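Local coordinates for protein Vv2_1132 (PDB 5Y9S) that probably regulates transcription as a tetrameric LysR-type factor, pairing a DNA-binding helix-turn-helix domain with a domain that probably senses a small-molecule effector, at residues Leu203-His208 against Thr233-Leu238. Sequence-based numbering, arbitrary orientation.
Sequences LSYSEH and TLSESL
The strand end at L203-Y205 runs into the loop 206-208 beside the first turn of helix 235-243, the backbones closest where S206 meets T233 (CA atoms 5.4 Å apart) and where L203 meets L238 (6.2 Å). Strands 199-205 and 225-232 are parallel neighbours joined through helix 210-220, a beta-alpha-beta crossover of the periplasmic-binding-protein-like fold that LysR regulators use for their effector domain. The contact illustrates how the helix leaving one strand packs against the end of the neighbouring strand that precedes it in the chain. L238 drives its two methyls into separate places: CD2 rests 3.6 Å from CB of L203, while CD1 sits over one face of the Y205 ring, 3.5 Å from its centroid and 18° off the normal, a CH-pi contact. F230 and T232 of strand 225-232 also touch L238. With CG anti to the carbonyl carbon (chi1 -69°), Y205 sends its ring out to the helix start, where L234 is the N-cap residue. Past the strand end, CG2 of T233 lies 3.8 Å from CB of S206. The hydroxyl of the buried Y205 has a weak second bond to W250 O; its main partner is S235, whose OG lies in the ring plane at the edge, 2.7 Å from Y205 OH.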
loop_
_atom_site.group_PDB
_atom_site.type_symbol
_atom_site.label_atom_id
_atom_site.label_comp_id
_atom_site.label_asym_id
_atom_site.label_seq_id
_atom_site.Cartn_x
_atom_site.Cartn_y
_atom_site.Cartn_z
ATOM N N LEU D 203 18.910 33.574 19.218
ATOM C CA LEU D 203 18.435 32.976 17.966
ATOM C C LEU D 203 19.298 31.748 17.679
ATOM O O LEU D 203 20.468 31.883 17.312
ATOM C CB LEU D 203 18.508 33.975 16.812
ATOM C CG LEU D 203 18.108 35.428 17.084
ATOM C CD1 LEU D 203 18.822 36.384 16.110
ATOM C CD2 LEU D 203 16.606 35.590 16.973
ATOM N N SER D 204 18.720 30.561 17.830
ATOM C CA SER D 204 19.481 29.329 17.994
ATOM C C SER D 204 19.225 28.343 16.857
ATOM O O SER D 204 18.277 28.474 16.073
ATOM C CB SER D 204 19.121 28.654 19.316
ATOM O OG SER D 204 17.811 28.126 19.234
ATOM N N TYR D 205 20.076 27.320 16.796
ATOM C CA TYR D 205 19.916 26.250 15.822
ATOM C C TYR D 205 19.096 25.113 16.412
ATOM O O TYR D 205 19.106 24.876 17.621
ATOM C CB TYR D 205 21.266 25.712 15.383
ATOM C CG TYR D 205 22.100 26.657 14.549
ATOM C CD1 TYR D 205 21.985 26.670 13.173
ATOM C CD2 TYR D 205 23.060 27.484 15.140
ATOM C CE1 TYR D 205 22.766 27.501 12.389
ATOM C CE2 TYR D 205 23.840 28.317 14.377
ATOM C CZ TYR D 205 23.692 28.321 13.001
ATOM O OH TYR D 205 24.466 29.151 12.231
ATOM N N SER D 206 18.365 24.423 15.548
ATOM C CA SER D 206 17.671 23.205 15.954
ATOM C C SER D 206 18.665 22.174 16.472
ATOM O O SER D 206 19.818 22.110 16.035
ATOM C CB SER D 206 16.891 22.636 14.776
ATOM O OG SER D 206 16.137 23.677 14.172
ATOM N N GLU D 207 18.208 21.346 17.409
ATOM C CA GLU D 207 19.169 20.514 18.118
ATOM C C GLU D 207 19.767 19.437 17.238
ATOM O O GLU D 207 20.770 18.837 17.630
ATOM C CB GLU D 207 18.525 19.886 19.352
ATOM C CG GLU D 207 17.101 19.454 19.144
ATOM C CD GLU D 207 16.541 18.759 20.359
ATOM O OE1 GLU D 207 15.338 18.417 20.355
ATOM O OE2 GLU D 207 17.314 18.556 21.320
ATOM N N HIS D 208 19.210 19.202 16.055
ATOM C CA HIS D 208 19.644 18.103 15.205
ATOM C C HIS D 208 20.426 18.587 13.988
ATOM O O HIS D 208 20.346 18.002 12.905
ATOM C CB HIS D 208 18.433 17.264 14.802
ATOM C CG HIS D 208 17.665 16.737 15.978
ATOM N ND1 HIS D 208 18.226 15.891 16.915
ATOM C CD2 HIS D 208 16.393 16.963 16.391
ATOM C CE1 HIS D 208 17.332 15.612 17.847
ATOM N NE2 HIS D 208 16.211 16.247 17.552
ATOM N N THR D 233 16.937 25.549 11.333
ATOM C CA THR D 233 18.065 24.817 10.775
ATOM C C THR D 233 18.903 25.686 9.841
ATOM O O THR D 233 19.979 25.255 9.414
ATOM C CB THR D 233 17.586 23.578 10.019
ATOM O OG1 THR D 233 16.543 23.959 9.091
ATOM C CG2 THR D 233 17.048 22.496 10.999
ATOM N N LEU D 234 18.442 26.889 9.515
ATOM C CA LEU D 234 18.967 27.661 8.388
ATOM C C LEU D 234 19.731 28.863 8.915
ATOM O O LEU D 234 19.126 29.816 9.423
ATOM C CB LEU D 234 17.838 28.093 7.454
ATOM C CG LEU D 234 17.012 26.914 6.941
ATOM C CD1 LEU D 234 15.818 27.373 6.168
ATOM C CD2 LEU D 234 17.884 25.986 6.084
ATOM N N SER D 235 21.060 28.813 8.777
ATOM C CA SER D 235 21.906 29.952 9.128
ATOM C C SER D 235 21.354 31.244 8.554
ATOM O O SER D 235 21.291 32.270 9.244
ATOM C CB SER D 235 23.336 29.712 8.631
ATOM O OG SER D 235 24.050 28.957 9.591
ATOM N N GLU D 236 20.910 31.200 7.300
ATOM C CA GLU D 236 20.462 32.400 6.610
ATOM C C GLU D 236 19.229 33.006 7.259
ATOM O O GLU D 236 19.000 34.210 7.117
ATOM C CB GLU D 236 20.192 32.084 5.135
ATOM C CG GLU D 236 21.202 31.079 4.512
ATOM C CD GLU D 236 20.929 29.613 4.898
ATOM O OE1 GLU D 236 19.878 29.071 4.529
ATOM O OE2 GLU D 236 21.755 29.017 5.620
ATOM N N SER D 237 18.441 32.205 7.976
ATOM C CA SER D 237 17.284 32.736 8.693
ATOM C C SER D 237 17.715 33.430 9.970
ATOM O O SER D 237 17.185 34.495 10.303
ATOM C CB SER D 237 16.293 31.622 9.038
ATOM O OG SER D 237 15.498 31.327 7.928
ATOM N N LEU D 238 18.649 32.816 10.707
ATOM C CA LEU D 238 19.208 33.493 11.861
ATOM C C LEU D 238 19.688 34.878 11.466
ATOM O O LEU D 238 19.383 35.869 12.145
ATOM C CB LEU D 238 20.354 32.682 12.455
ATOM C CG LEU D 238 19.908 31.333 12.997
ATOM C CD1 LEU D 238 21.137 30.511 13.290
ATOM C CD2 LEU D 238 19.028 31.476 14.227
#